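Local atomic coordinates of D-alanine--D-alanine ligase (Acinetobacter baumannii ACICU, PDB entry 5D8D), a protein that joins two D-alanine molecules into D-alanyl-D-alanine at the expense of ATP, a step in building the peptidoglycan cell wall. Residues L112-T124 with I163-K177. Numbering follows the deposited sequence.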
# COMPACT_ATOMS: atom_id res chain seq x y z
N LEU A 112 14.55 0.73 -12.34
CA LEU A 112 15.46 0.11 -11.38
C LEU A 112 15.43 -1.38 -11.71
O LEU A 112 14.35 -1.94 -11.97
CB LEU A 112 14.98 0.38 -9.93
CG LEU A 112 15.58 1.52 -9.10
CD1 LEU A 112 16.12 2.69 -9.90
CD2 LEU A 112 14.58 2.05 -8.09
N PRO A 113 16.59 -2.04 -11.70
CA PRO A 113 16.63 -3.44 -12.13
C PRO A 113 16.11 -4.43 -11.09
O PRO A 113 16.43 -4.33 -9.92
CB PRO A 113 18.11 -3.67 -12.37
CG PRO A 113 18.78 -2.79 -11.34
CD PRO A 113 17.89 -1.58 -11.19
N THR A 114 15.36 -5.41 -11.56
CA THR A 114 14.81 -6.44 -10.73
C THR A 114 14.49 -7.61 -11.65
O THR A 114 14.30 -7.42 -12.84
CB THR A 114 13.56 -5.92 -9.99
OG1 THR A 114 13.10 -6.92 -9.07
CG2 THR A 114 12.42 -5.59 -10.93
N ALA A 115 14.47 -8.84 -11.12
CA ALA A 115 14.35 -10.00 -11.99
C ALA A 115 12.93 -10.15 -12.56
O ALA A 115 11.94 -9.93 -11.84
CB ALA A 115 14.76 -11.27 -11.26
N PRO A 116 12.82 -10.53 -13.85
CA PRO A 116 11.49 -10.90 -14.36
C PRO A 116 10.81 -11.92 -13.45
O PRO A 116 11.49 -12.72 -12.75
CB PRO A 116 11.80 -11.52 -15.73
CG PRO A 116 13.10 -10.90 -16.15
CD PRO A 116 13.87 -10.63 -14.89
N TYR A 117 9.47 -11.89 -13.46
CA TYR A 117 8.68 -12.81 -12.66
C TYR A 117 7.34 -13.08 -13.34
O TYR A 117 7.01 -12.42 -14.31
CB TYR A 117 8.45 -12.20 -11.27
CG TYR A 117 7.65 -10.93 -11.36
CD1 TYR A 117 8.28 -9.71 -11.67
CD2 TYR A 117 6.25 -10.94 -11.22
CE1 TYR A 117 7.55 -8.55 -11.81
CE2 TYR A 117 5.50 -9.78 -11.36
CZ TYR A 117 6.15 -8.58 -11.65
OH TYR A 117 5.43 -7.42 -11.79
N ARG A 118 6.57 -14.01 -12.79
CA ARG A 118 5.20 -14.26 -13.22
C ARG A 118 4.32 -14.73 -12.05
O ARG A 118 4.68 -15.65 -11.31
CB ARG A 118 5.17 -15.32 -14.35
CG ARG A 118 5.70 -14.88 -15.72
CD ARG A 118 4.90 -13.75 -16.39
NE ARG A 118 5.77 -12.73 -16.98
CZ ARG A 118 6.33 -12.75 -18.20
NH1 ARG A 118 6.12 -13.75 -19.05
NH2 ARG A 118 7.11 -11.74 -18.58
N ILE A 119 3.15 -14.11 -11.91
CA ILE A 119 2.22 -14.47 -10.84
C ILE A 119 1.58 -15.78 -11.29
O ILE A 119 1.24 -15.93 -12.48
CB ILE A 119 1.15 -13.35 -10.57
CG1 ILE A 119 1.81 -11.99 -10.28
CG2 ILE A 119 0.26 -13.73 -9.39
CD1 ILE A 119 0.95 -10.77 -10.55
N ILE A 120 1.44 -16.71 -10.35
CA ILE A 120 1.02 -18.10 -10.66
C ILE A 120 -0.09 -18.60 -9.69
O ILE A 120 0.15 -18.73 -8.48
CB ILE A 120 2.27 -19.03 -10.75
CG1 ILE A 120 1.88 -20.52 -10.82
CG2 ILE A 120 3.28 -18.72 -9.64
CD1 ILE A 120 1.85 -21.29 -9.52
N THR A 121 -1.26 -18.84 -10.25
CA THR A 121 -2.48 -19.09 -9.49
C THR A 121 -3.38 -20.20 -10.06
O THR A 121 -4.50 -19.94 -10.52
CB THR A 121 -3.31 -17.80 -9.40
OG1 THR A 121 -4.05 -17.64 -10.61
CG2 THR A 121 -2.42 -16.59 -9.25
N LYS A 122 -2.91 -21.44 -10.08
CA LYS A 122 -3.78 -22.54 -10.49
C LYS A 122 -4.14 -22.44 -11.98
O LYS A 122 -3.88 -23.34 -12.77
CB LYS A 122 -5.02 -22.58 -9.62
CG LYS A 122 -5.09 -23.79 -8.71
CD LYS A 122 -3.91 -23.85 -7.75
CE LYS A 122 -2.64 -24.38 -8.41
NZ LYS A 122 -1.57 -24.66 -7.42
N GLU A 123 -4.75 -21.32 -12.34
CA GLU A 123 -5.17 -21.05 -13.71
C GLU A 123 -4.04 -20.86 -14.71
O GLU A 123 -4.24 -20.99 -15.91
CB GLU A 123 -6.06 -19.82 -13.77
CG GLU A 123 -6.51 -19.51 -15.18
CD GLU A 123 -8.00 -19.66 -15.34
OE1 GLU A 123 -8.45 -20.66 -15.95
OE2 GLU A 123 -8.74 -18.78 -14.86
N THR A 124 -2.88 -20.45 -14.21
CA THR A 124 -1.73 -20.13 -15.05
C THR A 124 -1.12 -21.37 -15.69
O THR A 124 -1.12 -22.43 -15.08
CB THR A 124 -0.64 -19.39 -14.26
OG1 THR A 124 0.15 -20.34 -13.54
CG2 THR A 124 -1.26 -18.42 -13.26
N ILE A 163 5.03 -25.10 -5.27
CA ILE A 163 3.80 -24.28 -5.28
C ILE A 163 2.89 -24.55 -4.06
O ILE A 163 2.16 -23.65 -3.65
CB ILE A 163 3.03 -24.40 -6.65
CG1 ILE A 163 3.88 -23.77 -7.77
CG2 ILE A 163 1.67 -23.72 -6.58
CD1 ILE A 163 3.54 -24.21 -9.18
N GLU A 164 2.95 -25.76 -3.49
CA GLU A 164 2.27 -26.07 -2.21
C GLU A 164 3.08 -25.70 -0.94
O GLU A 164 2.49 -25.55 0.14
CB GLU A 164 1.82 -27.55 -2.13
CG GLU A 164 1.05 -28.07 -3.34
CD GLU A 164 0.18 -27.02 -4.02
OE1 GLU A 164 -0.70 -26.44 -3.34
OE2 GLU A 164 0.38 -26.76 -5.23
N LYS A 165 4.41 -25.56 -1.05
CA LYS A 165 5.23 -24.90 -0.00
C LYS A 165 4.73 -23.46 0.24
O LYS A 165 4.40 -23.08 1.37
CB LYS A 165 6.74 -24.89 -0.37
CG LYS A 165 7.66 -25.81 0.45
CD LYS A 165 8.45 -25.07 1.54
CE LYS A 165 7.56 -24.56 2.67
NZ LYS A 165 6.84 -25.62 3.43
N ALA A 166 4.66 -22.69 -0.85
CA ALA A 166 4.22 -21.28 -0.83
C ALA A 166 2.70 -21.10 -0.59
O ALA A 166 2.30 -20.08 -0.03
CB ALA A 166 4.65 -20.58 -2.12
N THR A 167 1.88 -22.07 -1.02
CA THR A 167 0.40 -21.99 -0.90
C THR A 167 -0.08 -22.10 0.56
O THR A 167 -1.18 -21.62 0.85
CB THR A 167 -0.32 -23.02 -1.83
OG1 THR A 167 -0.07 -22.66 -3.20
CG2 THR A 167 -1.86 -23.07 -1.61
N GLN A 168 0.72 -22.71 1.45
CA GLN A 168 0.46 -22.66 2.91
C GLN A 168 0.44 -21.20 3.41
O GLN A 168 -0.51 -20.78 4.09
CB GLN A 168 1.51 -23.49 3.70
CG GLN A 168 1.62 -23.26 5.23
CD GLN A 168 0.71 -24.13 6.10
OE1 GLN A 168 0.58 -25.34 5.88
NE2 GLN A 168 0.12 -23.53 7.13
N HIS A 169 1.49 -20.45 3.05
CA HIS A 169 1.69 -19.07 3.51
C HIS A 169 0.92 -18.00 2.71
O HIS A 169 0.83 -16.85 3.16
CB HIS A 169 3.19 -18.71 3.48
CG HIS A 169 4.07 -19.66 4.25
ND1 HIS A 169 4.88 -20.58 3.63
CD2 HIS A 169 4.24 -19.85 5.58
CE1 HIS A 169 5.52 -21.29 4.54
NE2 HIS A 169 5.15 -20.87 5.73
N ASP A 170 0.38 -18.36 1.53
CA ASP A 170 -0.19 -17.38 0.59
C ASP A 170 -1.09 -18.00 -0.51
O ASP A 170 -0.68 -18.92 -1.20
CB ASP A 170 0.96 -16.64 -0.09
CG ASP A 170 0.85 -15.13 0.03
OD1 ASP A 170 -0.16 -14.55 -0.42
OD2 ASP A 170 1.81 -14.54 0.55
N ALA A 171 -2.30 -17.47 -0.68
CA ALA A 171 -3.12 -17.78 -1.86
C ALA A 171 -2.40 -17.35 -3.15
O ALA A 171 -2.45 -18.07 -4.15
CB ALA A 171 -4.47 -17.09 -1.78
N VAL A 172 -1.73 -16.19 -3.11
CA VAL A 172 -0.99 -15.63 -4.26
C VAL A 172 0.56 -15.84 -4.14
O VAL A 172 1.18 -15.58 -3.10
CB VAL A 172 -1.42 -14.15 -4.56
CG1 VAL A 172 -1.27 -13.23 -3.35
CG2 VAL A 172 -0.69 -13.61 -5.79
N VAL A 173 1.15 -16.35 -5.22
CA VAL A 173 2.55 -16.86 -5.26
C VAL A 173 3.20 -16.32 -6.56
O VAL A 173 2.50 -16.17 -7.58
CB VAL A 173 2.56 -18.41 -5.19
CG1 VAL A 173 3.92 -19.00 -5.47
CG2 VAL A 173 2.05 -18.91 -3.84
N MET A 174 4.50 -15.99 -6.51
CA MET A 174 5.26 -15.56 -7.73
C MET A 174 6.41 -16.50 -8.06
O MET A 174 7.15 -16.91 -7.17
CB MET A 174 5.80 -14.12 -7.65
CG MET A 174 6.66 -13.76 -6.44
SD MET A 174 7.99 -12.54 -6.75
CE MET A 174 7.29 -11.45 -7.99
N ALA A 175 6.52 -16.85 -9.34
CA ALA A 175 7.72 -17.50 -9.86
C ALA A 175 8.62 -16.40 -10.41
O ALA A 175 8.23 -15.70 -11.34
CB ALA A 175 7.36 -18.52 -10.94
N GLU A 176 9.81 -16.25 -9.83
CA GLU A 176 10.79 -15.26 -10.25
C GLU A 176 11.96 -15.99 -10.95
O GLU A 176 12.39 -17.07 -10.49
CB GLU A 176 11.27 -14.51 -9.01
CG GLU A 176 12.19 -13.30 -9.23
CD GLU A 176 12.71 -12.69 -7.91
OE1 GLU A 176 12.89 -11.46 -7.85
OE2 GLU A 176 12.95 -13.44 -6.92
N LYS A 177 12.47 -15.40 -12.05
CA LYS A 177 13.69 -15.90 -12.75
C LYS A 177 14.89 -16.03 -11.81
O LYS A 177 15.26 -15.05 -11.19
CB LYS A 177 14.06 -14.93 -13.88
CG LYS A 177 15.39 -15.19 -14.57
CD LYS A 177 15.49 -14.46 -15.91
CE LYS A 177 16.93 -14.21 -16.36
NZ LYS A 177 17.19 -14.80 -17.70
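In the four-stranded antiparallel sheet of the ATP-grasp central domain, edge strand 117-120 pairs with strand 173-177. R118 and A175 form a hydrogen-bonded pair: R118 N gives its hydrogen to A175 O at 2.8 Å, and A175 N returns one to R118 O at 3.0 Å. K177 N to P116 O, at 2.9 Å, continues the ladder; P116, with no N-H to offer, can take part only through its carbonyl.

On one face, Y117 lies beside M174. With CG between the backbone N and the carbonyl carbon (chi1 54°), the M174 chain bends at chi2 and chi3 and brings CE obliquely to the tyrosine ring, 3.4 Å from Y117 CD2. An unbranched thioether can fold this way beside an aromatic ring. Farther along, the CG2 methyls of I119 and V172 touch at 3.7 Å.

The opposite face joins sheet to helix 159-169. I120 has CG1 anti to its backbone N (chi1 170°) and extends its CD1 to meet I163 CD1 tip to tip at 3.4 Å, a tight fit, while I120 CG2 lies near V173 CG1 and the methyl of A175, a small side chain that also touches I139 of the next strand. Beyond the strand end, K122 NZ makes a long salt bridge to E164 OE2 (3.6 Å).

E176 CG packs against A115 CB, while its carboxylate forms salt bridges through OE1 to K104 and through OE2 to K140; its side chain lies about 8 Å from that of E268, a predicted magnesium ligand. Backbone bonds thus set the strand register, aliphatic contacts seat the helix, and the two lysines probably offset the charge of the buried E176.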